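Local coordinates for HAD superfamily hydrolase (Brucella suis biovar 1, PDB 6NQ4), which probably acts as a phosphatase of the haloacid dehalogenase superfamily and holds a sodium ion in a site on its core domain, at residues I39-D42 with V46-N49; D110-G115 with A129-L134; F120-E125 with R164-R169; I184-G189 with I193-A198; A223-V228 with V236-I241. All blocks are in the same frame, centred on the assembly; numbering follows the deposited sequence.

Contact 1 (I39-D42 with V46-N49); sequences IFCD and VVHN. With NA (sodium ion), chain H.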
# COMPACT_ATOMS: atom_id res chain seq x y z
N ILE A 39 3.04 12.06 -10.54
CA ILE A 39 3.64 11.58 -9.30
C ILE A 39 2.80 10.41 -8.81
O ILE A 39 1.57 10.46 -8.85
CB ILE A 39 3.62 12.71 -8.25
CG1 ILE A 39 4.71 13.74 -8.57
CG2 ILE A 39 3.76 12.15 -6.83
CD1 ILE A 39 4.61 15.00 -7.71
N PHE A 40 3.48 9.34 -8.37
CA PHE A 40 2.85 8.25 -7.61
C PHE A 40 3.31 8.44 -6.17
O PHE A 40 4.49 8.21 -5.86
CB PHE A 40 3.31 6.87 -8.11
CG PHE A 40 2.85 6.49 -9.51
CD1 PHE A 40 1.98 7.27 -10.25
CD2 PHE A 40 3.32 5.30 -10.07
CE1 PHE A 40 1.60 6.88 -11.55
CE2 PHE A 40 2.95 4.90 -11.34
CZ PHE A 40 2.08 5.69 -12.08
N CYS A 41 2.41 8.88 -5.29
CA CYS A 41 2.78 9.27 -3.93
C CYS A 41 2.19 8.32 -2.90
O CYS A 41 0.98 8.07 -2.89
CB CYS A 41 2.35 10.71 -3.64
SG CYS A 41 3.00 11.37 -2.07
N ASP A 42 3.04 7.86 -1.99
CA ASP A 42 2.65 7.07 -0.82
C ASP A 42 1.69 7.86 0.07
O ASP A 42 1.68 9.09 0.08
CB ASP A 42 3.97 6.86 -0.07
CG ASP A 42 3.90 5.82 0.99
OD1 ASP A 42 2.98 4.99 0.95
OD2 ASP A 42 4.81 5.85 1.86
N VAL A 46 3.39 9.67 4.90
CA VAL A 46 3.81 10.73 3.99
C VAL A 46 2.72 11.80 3.94
O VAL A 46 3.01 12.99 4.09
CB VAL A 46 4.14 10.17 2.60
CG1 VAL A 46 4.38 11.31 1.60
CG2 VAL A 46 5.37 9.25 2.68
N VAL A 47 1.47 11.38 3.71
CA VAL A 47 0.32 12.29 3.70
C VAL A 47 -0.38 12.34 5.05
O VAL A 47 -0.84 13.41 5.49
CB VAL A 47 -0.65 11.88 2.57
CG1 VAL A 47 -1.96 12.68 2.65
CG2 VAL A 47 0.01 12.03 1.21
N HIS A 48 -0.49 11.20 5.72
CA HIS A 48 -1.12 11.14 7.04
C HIS A 48 -0.61 9.90 7.77
O HIS A 48 0.09 9.07 7.18
CB HIS A 48 -2.66 11.20 6.98
CG HIS A 48 -3.33 9.98 6.42
ND1 HIS A 48 -3.40 8.78 7.11
CD2 HIS A 48 -4.04 9.79 5.28
CE1 HIS A 48 -4.10 7.91 6.40
NE2 HIS A 48 -4.51 8.50 5.29
N ASN A 49 -0.93 9.80 9.07
CA ASN A 49 -0.51 8.66 9.87
C ASN A 49 -1.68 7.88 10.45
O ASN A 49 -1.54 7.16 11.45
CB ASN A 49 0.45 9.08 10.99
CG ASN A 49 -0.21 10.00 12.00
OD1 ASN A 49 -1.43 10.16 12.01
ND2 ASN A 49 0.59 10.58 12.87
NA NA H . 4.52 4.63 3.95
O HOH W 1 5.56 2.74 2.71
O HOH W 2 3.90 3.36 5.98
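Asp42 swings its CG anti to the backbone N (chi1 -167°), which carries the carboxylate past Val46, and Val46 answers with CG1 anti to its N and CG2 beside it (chi1 172°). The two side chains cross at about a right angle, CG2 of Val46 lying 3.5 Å from OD2 of Asp42. The other branch, Val46 CG1, reaches back to Cys41 of the strand and touches its SG at 3.9 Å. A small thiol and a beta-branched valine suit this buried corner. CG2 of Val47 covers the Asp42 carbonyl, 3.6 Å from its O, which has no polar partner in the model. The carboxylate works in two directions. OD2 binds the sodium ion at 2.4 Å, beside two waters each 2.5 Å from the metal, and Trp44 O and Asp246 OD1 join the same shell; OD1 forms a salt bridge with Lys215. Val46 CG2 thus pads the flank of a carboxylate whose oxygens face metal and lysine. An aspartate on the C-terminal side of a central parallel strand, followed by a loop that folds back over it, is typical of the first sequence motif of HAD enzymes, where the corresponding aspartate is the nucleophile.

Contact 2 (D110-G115 with A129-L134); sequences DLIAEG and AIYDGL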
# COMPACT_ATOMS: atom_id res chain seq x y z
N ASP A 110 -8.54 -8.31 -8.33
CA ASP A 110 -8.33 -9.15 -9.50
C ASP A 110 -7.83 -10.54 -9.11
O ASP A 110 -8.26 -11.55 -9.70
CB ASP A 110 -7.40 -8.44 -10.49
CG ASP A 110 -7.95 -7.09 -10.95
OD1 ASP A 110 -9.18 -6.98 -11.15
OD2 ASP A 110 -7.16 -6.13 -11.10
N LEU A 111 -6.94 -10.64 -8.13
CA LEU A 111 -6.53 -11.95 -7.62
C LEU A 111 -7.71 -12.67 -6.98
O LEU A 111 -7.88 -13.88 -7.19
CB LEU A 111 -5.41 -11.80 -6.58
CG LEU A 111 -4.06 -11.31 -7.09
CD1 LEU A 111 -3.12 -11.06 -5.91
CD2 LEU A 111 -3.47 -12.31 -8.09
N ILE A 112 -8.53 -11.96 -6.21
CA ILE A 112 -9.64 -12.61 -5.52
C ILE A 112 -10.59 -13.23 -6.53
O ILE A 112 -11.05 -14.37 -6.36
CB ILE A 112 -10.36 -11.62 -4.58
CG1 ILE A 112 -9.41 -11.17 -3.46
CG2 ILE A 112 -11.58 -12.27 -3.97
CD1 ILE A 112 -9.95 -10.01 -2.65
N ALA A 113 -10.88 -12.50 -7.61
CA ALA A 113 -11.80 -12.99 -8.63
C ALA A 113 -11.25 -14.20 -9.38
O ALA A 113 -12.03 -15.03 -9.88
CB ALA A 113 -12.11 -11.85 -9.61
N GLU A 114 -9.92 -14.29 -9.50
CA GLU A 114 -9.24 -15.38 -10.21
C GLU A 114 -9.15 -16.65 -9.38
O GLU A 114 -9.07 -17.75 -9.95
CB GLU A 114 -7.79 -14.98 -10.44
CG GLU A 114 -7.46 -14.35 -11.74
CD GLU A 114 -5.95 -14.27 -11.91
OE1 GLU A 114 -5.33 -13.39 -11.28
OE2 GLU A 114 -5.39 -15.13 -12.63
N GLY A 115 -9.10 -16.54 -8.06
CA GLY A 115 -8.87 -17.69 -7.22
C GLY A 115 -10.13 -18.43 -6.86
O GLY A 115 -11.20 -18.20 -7.44
N ALA A 129 -15.11 -4.91 2.83
CA ALA A 129 -15.43 -4.09 1.66
C ALA A 129 -14.70 -4.56 0.39
O ALA A 129 -15.20 -4.32 -0.72
CB ALA A 129 -15.11 -2.63 1.97
N ILE A 130 -13.55 -5.22 0.53
CA ILE A 130 -12.79 -5.68 -0.63
C ILE A 130 -13.58 -6.68 -1.48
O ILE A 130 -13.29 -6.82 -2.68
CB ILE A 130 -11.43 -6.27 -0.17
CG1 ILE A 130 -10.43 -6.36 -1.33
CG2 ILE A 130 -11.64 -7.63 0.52
CD1 ILE A 130 -9.01 -6.74 -0.90
N TYR A 131 -14.56 -7.37 -0.91
CA TYR A 131 -15.31 -8.39 -1.65
C TYR A 131 -16.53 -7.86 -2.36
O TYR A 131 -17.20 -8.63 -3.07
CB TYR A 131 -15.76 -9.53 -0.71
CG TYR A 131 -14.62 -10.11 0.09
CD1 TYR A 131 -13.63 -10.88 -0.53
CD2 TYR A 131 -14.53 -9.89 1.45
CE1 TYR A 131 -12.56 -11.38 0.19
CE2 TYR A 131 -13.46 -10.40 2.20
CZ TYR A 131 -12.49 -11.15 1.56
OH TYR A 131 -11.43 -11.66 2.28
N ASP A 132 -16.88 -6.59 -2.16
CA ASP A 132 -18.11 -6.06 -2.73
C ASP A 132 -18.12 -6.24 -4.25
O ASP A 132 -17.18 -5.83 -4.93
CB ASP A 132 -18.24 -4.58 -2.39
CG ASP A 132 -18.57 -4.35 -0.93
OD1 ASP A 132 -19.09 -5.29 -0.28
OD2 ASP A 132 -18.32 -3.23 -0.43
N GLY A 133 -19.18 -6.86 -4.76
CA GLY A 133 -19.35 -7.05 -6.18
C GLY A 133 -18.62 -8.23 -6.77
O GLY A 133 -18.76 -8.50 -7.97
N LEU A 134 -17.83 -8.95 -5.98
CA LEU A 134 -17.14 -10.12 -6.48
C LEU A 134 -17.99 -11.36 -6.26
O LEU A 134 -18.78 -11.44 -5.31
CB LEU A 134 -15.79 -10.29 -5.77
CG LEU A 134 -14.87 -9.07 -5.89
CD1 LEU A 134 -13.50 -9.38 -5.28
CD2 LEU A 134 -14.74 -8.64 -7.34
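Ile112 divides its two branches among three partners of the loop 129-134. Ile112 CD1 lies 3.8 Å from Ile130 CD1 and also 4.1 Å from CE1 of the Tyr131 ring. The shorter branch, CG2, anti to the backbone N because CG1 takes chi1 -65°, turns the other way and touches Leu134 CD1 at 3.7 Å. Leu134 crosses the isoleucine at about a right angle. Isoleucine suits the place because its two branches let one side chain meet Ile130 and Tyr131 on one side and Leu134 on the other.

The next shell holds these partners in place. Ile130 lays its CG2 over the centre of the Tyr131 ring, 3.6 Å above the plane, so the neighbouring residues brace each other. The hydroxyl end is held as well, Tyr131 OH being hydrogen-bonded to His121 ND1. All this belongs to the five-stranded parallel alpha/beta domain, consistent with a C2-type cap of HAD phosphatases: helix 104-114 packs on one face of the sheet, where Ile112 also touches Ile119, Val148 and Ile178, and the loop between strands 118-122 and 137-138 lies alongside it.

Farther out, the loop gets its shape from a 3-10 segment, with Asp132 N bonded to Ala129 O, and from the type II turn that follows, closed by Leu134 N to Tyr131 O at 3.0 Å. Gly133 sits in that turn at phi 82°, a conformation easy for glycine, and the reversal delivers Leu134 to the helix. Arg109, on the same helix, hydrogen-bonds Asp132 O through NH1.

Contact 3 (F120-E125 with R164-R169); sequences FHIGCE and RELLQR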
# COMPACT_ATOMS: atom_id res chain seq x y z
N PHE A 120 -11.82 -18.08 2.95
CA PHE A 120 -11.69 -17.80 4.37
C PHE A 120 -11.03 -16.44 4.54
O PHE A 120 -9.89 -16.23 4.09
CB PHE A 120 -10.84 -18.90 5.03
CG PHE A 120 -10.56 -18.66 6.48
CD1 PHE A 120 -11.58 -18.58 7.42
CD2 PHE A 120 -9.25 -18.53 6.92
CE1 PHE A 120 -11.29 -18.38 8.77
CE2 PHE A 120 -8.95 -18.35 8.26
CZ PHE A 120 -9.97 -18.26 9.18
N HIS A 121 -11.74 -15.52 5.19
CA HIS A 121 -11.27 -14.15 5.39
C HIS A 121 -10.47 -14.04 6.68
O HIS A 121 -10.93 -14.46 7.75
CB HIS A 121 -12.50 -13.23 5.47
CG HIS A 121 -12.18 -11.81 5.83
ND1 HIS A 121 -11.57 -10.93 4.95
CD2 HIS A 121 -12.43 -11.10 6.96
CE1 HIS A 121 -11.46 -9.74 5.52
NE2 HIS A 121 -11.97 -9.82 6.74
N ILE A 122 -9.28 -13.45 6.59
CA ILE A 122 -8.50 -13.06 7.75
C ILE A 122 -8.39 -11.54 7.69
O ILE A 122 -7.73 -11.00 6.80
CB ILE A 122 -7.11 -13.70 7.79
CG1 ILE A 122 -7.20 -15.23 7.72
CG2 ILE A 122 -6.38 -13.28 9.08
CD1 ILE A 122 -5.84 -15.92 7.56
N GLY A 123 -9.04 -10.86 8.62
CA GLY A 123 -9.03 -9.41 8.66
C GLY A 123 -10.24 -8.91 9.41
O GLY A 123 -11.10 -9.68 9.85
N CYS A 124 -10.32 -7.59 9.53
CA CYS A 124 -11.40 -7.02 10.32
C CYS A 124 -12.70 -6.94 9.52
O CYS A 124 -12.75 -7.24 8.32
CB CYS A 124 -10.98 -5.67 10.89
SG CYS A 124 -10.83 -4.39 9.66
N GLU A 125 -13.77 -6.53 10.21
CA GLU A 125 -15.08 -6.42 9.56
C GLU A 125 -15.09 -5.34 8.48
O GLU A 125 -15.67 -5.54 7.40
CB GLU A 125 -16.14 -6.12 10.60
CG GLU A 125 -17.55 -6.21 10.06
CD GLU A 125 -18.59 -5.96 11.12
OE1 GLU A 125 -19.58 -5.28 10.82
OE2 GLU A 125 -18.40 -6.44 12.27
N ARG A 164 -0.05 -18.34 14.58
CA ARG A 164 0.82 -19.44 14.18
C ARG A 164 0.03 -20.72 13.92
O ARG A 164 0.18 -21.35 12.87
CB ARG A 164 1.89 -19.67 15.26
N GLU A 165 -0.84 -21.10 14.86
CA GLU A 165 -1.58 -22.36 14.71
C GLU A 165 -2.51 -22.32 13.51
O GLU A 165 -2.59 -23.30 12.75
CB GLU A 165 -2.36 -22.68 15.99
CG GLU A 165 -1.49 -23.14 17.16
CD GLU A 165 -2.32 -23.67 18.31
OE1 GLU A 165 -3.29 -24.43 18.05
OE2 GLU A 165 -2.02 -23.33 19.47
N LEU A 166 -3.23 -21.21 13.32
CA LEU A 166 -4.13 -21.07 12.17
C LEU A 166 -3.36 -21.16 10.85
O LEU A 166 -3.76 -21.89 9.94
CB LEU A 166 -4.87 -19.74 12.26
CG LEU A 166 -5.72 -19.37 11.05
CD1 LEU A 166 -6.85 -20.37 10.81
CD2 LEU A 166 -6.28 -17.94 11.23
N LEU A 167 -2.25 -20.43 10.74
CA LEU A 167 -1.47 -20.47 9.51
C LEU A 167 -0.92 -21.87 9.24
O LEU A 167 -0.90 -22.32 8.09
CB LEU A 167 -0.34 -19.45 9.57
CG LEU A 167 -0.79 -17.97 9.62
CD1 LEU A 167 0.43 -17.06 9.74
CD2 LEU A 167 -1.64 -17.59 8.40
N GLN A 168 -0.51 -22.58 10.29
CA GLN A 168 -0.05 -23.96 10.12
C GLN A 168 -1.15 -24.84 9.56
O GLN A 168 -0.90 -25.68 8.69
CB GLN A 168 0.43 -24.51 11.46
CG GLN A 168 1.73 -23.91 11.95
CD GLN A 168 2.12 -24.37 13.35
OE1 GLN A 168 1.32 -24.98 14.07
NE2 GLN A 168 3.35 -24.07 13.74
N ARG A 169 -2.39 -24.68 10.07
CA ARG A 169 -3.49 -25.51 9.58
C ARG A 169 -3.77 -25.22 8.12
O ARG A 169 -3.98 -26.15 7.33
CB ARG A 169 -4.76 -25.28 10.40
CG ARG A 169 -4.73 -25.89 11.79
CD ARG A 169 -6.13 -25.94 12.39
NE ARG A 169 -6.79 -24.63 12.49
CZ ARG A 169 -6.65 -23.79 13.51
NH1 ARG A 169 -5.85 -24.09 14.53
NH2 ARG A 169 -7.30 -22.63 13.51
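Helix 164-172 packs against the five-stranded parallel sheet of the probable cap domain, and Leu166 is the residue that meets Phe120 and Ile122 of strand 118-122. The helix lies on the crossover between strands 146-149 and 177-179, a beta-alpha-beta unit, so its apolar side rests on the sheet. Phe120 and Ile122, two apart on the strand, both point to it.

Phe120 stretches its ring outward, CG anti to the backbone N (chi1 176°), while Leu166 comes from the opposite direction with CG likewise anti to its N. They meet at the far end of the ring: CE2 lies 3.9 Å from Leu166 CD1 and 4.0 Å from its CD2. The second methyl is shared, since CD2 also stands 4.2 Å from Ile122 CD1. A forked leucine suits this place, one branch leaning on the aromatic ring and the other lying between ring and isoleucine. Ile122 is backed by Leu199 of helix 196-205 and by Phe177, so two helices line this face of the sheet. At the solvent side, Arg169 lays a face of its guanidinium near Leu166 CA and pairs with Glu141 in a salt bridge.

His121, between the two apolar residues, points to the other face and fixes the turn after the strand. Gly123, with phi 157°, adopts a backbone shape suited to a residue without CB, and its N lies over one face of the imidazole. From the ring plane, NE2 donates to Cys124 O at 3.1 Å, with 158° at the hydrogen, from above the carbonyl plane.

Contact 4 (I184-G189 with I193-A198); sequences IMVERG and IWCAGA. With EDO (1,2-ethanediol), chain F.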
# COMPACT_ATOMS: atom_id res chain seq x y z
N ILE A 184 4.48 -4.87 6.35
CA ILE A 184 4.60 -5.66 7.58
C ILE A 184 3.96 -4.93 8.76
O ILE A 184 3.21 -5.53 9.54
CB ILE A 184 6.08 -5.97 7.86
CG1 ILE A 184 6.72 -6.67 6.66
CG2 ILE A 184 6.23 -6.77 9.18
CD1 ILE A 184 5.99 -7.90 6.23
N MET A 185 4.27 -3.65 8.90
CA MET A 185 3.65 -2.80 9.92
C MET A 185 3.24 -1.50 9.26
O MET A 185 3.66 -1.18 8.14
CB MET A 185 4.60 -2.46 11.09
CG MET A 185 5.19 -3.69 11.76
SD MET A 185 5.84 -3.34 13.41
CE MET A 185 4.32 -3.52 14.37
N VAL A 186 2.39 -0.75 9.96
CA VAL A 186 1.99 0.59 9.56
C VAL A 186 1.88 1.44 10.81
O VAL A 186 1.61 0.94 11.90
CB VAL A 186 0.65 0.57 8.77
CG1 VAL A 186 -0.52 0.21 9.68
CG2 VAL A 186 0.39 1.91 8.04
N GLU A 187 2.08 2.73 10.65
CA GLU A 187 1.85 3.62 11.78
C GLU A 187 0.36 3.89 11.94
O GLU A 187 -0.44 3.84 10.99
CB GLU A 187 2.62 4.93 11.61
CG GLU A 187 2.25 5.69 10.36
CD GLU A 187 3.17 5.34 9.21
OE1 GLU A 187 2.81 4.43 8.41
OE2 GLU A 187 4.26 5.98 9.12
N ARG A 188 -0.03 4.15 13.17
CA ARG A 188 -1.37 4.62 13.50
C ARG A 188 -1.18 5.62 14.62
O ARG A 188 -1.03 5.24 15.79
CB ARG A 188 -2.30 3.48 13.91
CG ARG A 188 -3.77 3.91 13.93
CD ARG A 188 -4.68 2.70 14.17
NE ARG A 188 -4.70 1.82 13.01
CZ ARG A 188 -5.04 0.53 13.05
NH1 ARG A 188 -5.39 -0.02 14.20
NH2 ARG A 188 -5.02 -0.20 11.95
N GLY A 189 -1.10 6.90 14.26
CA GLY A 189 -0.64 7.90 15.18
C GLY A 189 0.71 7.47 15.72
O GLY A 189 1.62 7.13 14.95
N ILE A 193 1.40 -0.90 14.07
CA ILE A 193 0.33 -1.89 13.96
C ILE A 193 0.74 -2.95 12.95
O ILE A 193 1.19 -2.62 11.85
CB ILE A 193 -0.96 -1.19 13.49
CG1 ILE A 193 -1.33 -0.03 14.43
CG2 ILE A 193 -2.09 -2.18 13.35
CD1 ILE A 193 -1.70 -0.47 15.82
N TRP A 194 0.53 -4.22 13.30
CA TRP A 194 0.84 -5.31 12.38
C TRP A 194 -0.16 -5.34 11.23
O TRP A 194 -1.36 -5.11 11.43
CB TRP A 194 0.77 -6.64 13.12
CG TRP A 194 1.84 -6.80 14.14
CD1 TRP A 194 1.68 -6.78 15.50
CD2 TRP A 194 3.23 -6.99 13.89
NE1 TRP A 194 2.90 -6.93 16.11
CE2 TRP A 194 3.87 -7.08 15.15
CE3 TRP A 194 4.01 -7.08 12.74
CZ2 TRP A 194 5.25 -7.25 15.29
CZ3 TRP A 194 5.38 -7.26 12.87
CH2 TRP A 194 5.99 -7.35 14.14
N CYS A 195 0.33 -5.65 10.03
CA CYS A 195 -0.49 -5.67 8.82
C CYS A 195 -0.51 -7.07 8.21
O CYS A 195 0.19 -7.98 8.64
CB CYS A 195 0.06 -4.70 7.78
SG CYS A 195 0.05 -2.99 8.27
N ALA A 196 -1.31 -7.21 7.15
CA ALA A 196 -1.46 -8.49 6.47
C ALA A 196 -0.13 -9.06 6.02
O ALA A 196 0.05 -10.28 6.00
CB ALA A 196 -2.38 -8.33 5.27
N GLY A 197 0.80 -8.20 5.60
CA GLY A 197 2.08 -8.67 5.10
C GLY A 197 2.87 -9.45 6.13
O GLY A 197 3.66 -10.33 5.78
N ALA A 198 2.69 -9.12 7.42
CA ALA A 198 3.35 -9.91 8.46
C ALA A 198 2.85 -11.34 8.45
O ALA A 198 3.63 -12.29 8.62
CB ALA A 198 3.08 -9.26 9.81
C1 EDO F . -0.77 -4.53 18.34
O1 EDO F . -0.20 -5.82 18.61
C2 EDO F . -0.16 -3.99 17.05
O2 EDO F . -0.76 -4.62 15.90
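The Trp194 indole carries Met185 on one face and Ile184 at its edge: the Met185 CE methyl stands 3.7 Å from the centroid of the six-membered ring, 13° off its normal, and SD follows at 4.1 Å, a CH-pi and Met-aromatic pairing. Met185 folds over because its chain bends at chi3 (85°). Ile184 CG2 meets the rim in the ring plane, 3.8 Å from CZ3. The second flat group, the Arg188 guanidinium, has Ile193 CG1 3.9 Å above its plane; salt bridges to Glu156 and Asp155 hold it there.

Both groups belong to a beta hairpin, strands 185-188 and 191-194. Val186 and Ile193 form its hydrogen-bonded pair, each N bonded to the partner's O at 2.9 Å, while Met185 and Trp194 make the adjoining non-hydrogen-bonded pair on the opposite face. Beta-branched residues suit such extended strands. Val186 also packs on Trp44, so the hairpin reaches toward the metal site, and a phosphate ion probably from the crystallisation liquor lies nearby.

Past the strand, Cys195 N bonds Ile184 O, and Cys195 SG touches Val186 CG1 at 3.5 Å. Trp194 N donates almost straight, 172° at the hydrogen, to O2 of a 1,2-ethanediol that also bonds Asp155 O and Glu158 O.

Contact 5 (A223-V228 with V236-I241); sequences AALRAV and VDKSRI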
# COMPACT_ATOMS: atom_id res chain seq x y z
N ALA A 223 -1.78 -0.31 -12.52
CA ALA A 223 -3.06 0.34 -12.28
C ALA A 223 -2.89 1.85 -12.12
O ALA A 223 -3.68 2.63 -12.65
CB ALA A 223 -3.74 -0.27 -11.06
N ALA A 224 -1.83 2.27 -11.41
CA ALA A 224 -1.55 3.70 -11.30
C ALA A 224 -1.21 4.30 -12.67
O ALA A 224 -1.62 5.43 -12.97
CB ALA A 224 -0.41 3.93 -10.31
N LEU A 225 -0.46 3.57 -13.51
CA LEU A 225 -0.16 4.05 -14.85
C LEU A 225 -1.42 4.16 -15.70
O LEU A 225 -1.60 5.15 -16.41
CB LEU A 225 0.89 3.16 -15.51
CG LEU A 225 1.39 3.56 -16.90
CD1 LEU A 225 1.95 4.97 -16.85
CD2 LEU A 225 2.43 2.56 -17.41
N ARG A 226 -2.32 3.17 -15.62
CA ARG A 226 -3.57 3.30 -16.37
C ARG A 226 -4.35 4.53 -15.93
O ARG A 226 -4.96 5.22 -16.75
CB ARG A 226 -4.43 2.05 -16.23
CG ARG A 226 -3.94 0.85 -17.02
CD ARG A 226 -4.97 -0.26 -17.00
NE ARG A 226 -5.21 -0.81 -15.67
CZ ARG A 226 -4.47 -1.76 -15.11
NH1 ARG A 226 -3.42 -2.26 -15.75
NH2 ARG A 226 -4.78 -2.23 -13.91
N ALA A 227 -4.31 4.83 -14.63
CA ALA A 227 -5.03 5.99 -14.11
C ALA A 227 -4.45 7.29 -14.67
O ALA A 227 -5.21 8.16 -15.12
CB ALA A 227 -5.03 5.97 -12.58
N VAL A 228 -3.12 7.45 -14.65
CA VAL A 228 -2.49 8.65 -15.20
C VAL A 228 -2.79 8.79 -16.69
O VAL A 228 -3.06 9.89 -17.19
CB VAL A 228 -0.97 8.62 -14.98
CG1 VAL A 228 -0.33 9.84 -15.65
CG2 VAL A 228 -0.63 8.59 -13.54
N VAL A 236 1.97 8.04 -20.99
CA VAL A 236 2.86 8.78 -20.11
C VAL A 236 4.10 7.93 -19.92
O VAL A 236 4.02 6.82 -19.36
CB VAL A 236 2.19 9.11 -18.76
CG1 VAL A 236 3.15 9.84 -17.84
CG2 VAL A 236 0.93 9.94 -18.98
N ASP A 237 5.23 8.42 -20.41
CA ASP A 237 6.47 7.66 -20.33
C ASP A 237 6.99 7.62 -18.90
O ASP A 237 6.81 8.55 -18.12
CB ASP A 237 7.53 8.26 -21.24
CG ASP A 237 7.13 8.21 -22.70
OD1 ASP A 237 6.23 7.42 -23.05
OD2 ASP A 237 7.74 8.96 -23.49
N LYS A 238 7.67 6.52 -18.58
CA LYS A 238 8.10 6.32 -17.21
C LYS A 238 9.11 7.36 -16.75
O LYS A 238 9.16 7.69 -15.56
CB LYS A 238 8.62 4.91 -17.04
CG LYS A 238 7.48 3.95 -17.09
CD LYS A 238 7.95 2.57 -16.94
CE LYS A 238 6.77 1.64 -16.97
NZ LYS A 238 7.21 0.27 -16.69
N SER A 239 9.90 7.91 -17.68
CA SER A 239 10.84 8.96 -17.30
C SER A 239 10.13 10.21 -16.79
O SER A 239 10.78 11.05 -16.15
CB SER A 239 11.72 9.33 -18.49
OG SER A 239 10.93 9.87 -19.54
N ARG A 240 8.83 10.33 -17.03
CA ARG A 240 8.04 11.49 -16.63
C ARG A 240 7.21 11.26 -15.36
O ARG A 240 6.37 12.11 -15.03
CB ARG A 240 7.13 11.94 -17.78
CG ARG A 240 7.88 12.22 -19.09
CD ARG A 240 8.80 13.44 -18.96
NE ARG A 240 8.06 14.63 -18.56
CZ ARG A 240 8.60 15.84 -18.41
NH1 ARG A 240 9.90 16.02 -18.62
NH2 ARG A 240 7.84 16.86 -18.04
N ILE A 241 7.43 10.16 -14.64
CA ILE A 241 6.67 9.84 -13.44
C ILE A 241 7.64 9.73 -12.26
O ILE A 241 8.63 9.01 -12.35
CB ILE A 241 5.86 8.54 -13.60
CG1 ILE A 241 4.93 8.63 -14.82
CG2 ILE A 241 5.06 8.27 -12.33
CD1 ILE A 241 4.27 7.30 -15.18
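Leu225 CD1 packs on Ile241 CD1 at 3.7 Å, the two side chains crossing at about a right angle. Leu225 holds CG anti to its backbone N (chi1 -177°), and its long chain reaches from the flank of the helix to Ile241, which suits the strand start. Val228, one turn on, fits the buried side of the helix; its CG1 lies 3.6 Å from Val236 CG2, though the valine takes two conformations and this touch is therefore doubtful.

Leu225 also touches the backbone and a lysine chain. Its CD1 rests on Val236 O at 3.7 Å, and its CD2 comes within 4.5 Å of Lys238 CE, a long contact at the rim.

Backbone bonds shape the loop: Arg240 N to Asp237 O at 2.9 Å and Ile241 N to Lys238 O at 3.2 Å close the 3-10 turn between helix 218-232 and strand 241-245, a helix-to-strand connection of the core Rossmann-like domain. The chemistry implies that apolar packing of Leu225 and Val228 carries the contact between the two segments, that Glu229 OE2, on the same helix, adds a polar tie by accepting a hydrogen bond from Val236 N, and that the lysine end goes to Phe258, NZ bonding its carbonyl O and making a cation-pi contact with its ring.

From the N terminus, contact 1 comes first, closing the short loop after strand 38-41. Contacts 2 and 3 then cross, because 120-125 lies between 110-115 and 129-134 while 164-169 follows both: contact 2 ties helix 104-114 to the loop after strand 118-122, contact 3 ties helix 164-172 to that strand, and the two meet through Tyr131 and His121. Contact 4 closes a local hairpin and leads into helix 196-205. Contact 5 comes last, joining helix 218-232 to the approach of strand 241-245. None nests within another. Contacts 1 and 5 meet through Phe40, whose ring packs on Ala224 and Ile241, and contacts 1 and 4 meet at Asn49 O and Gly189 N (2.9 Å).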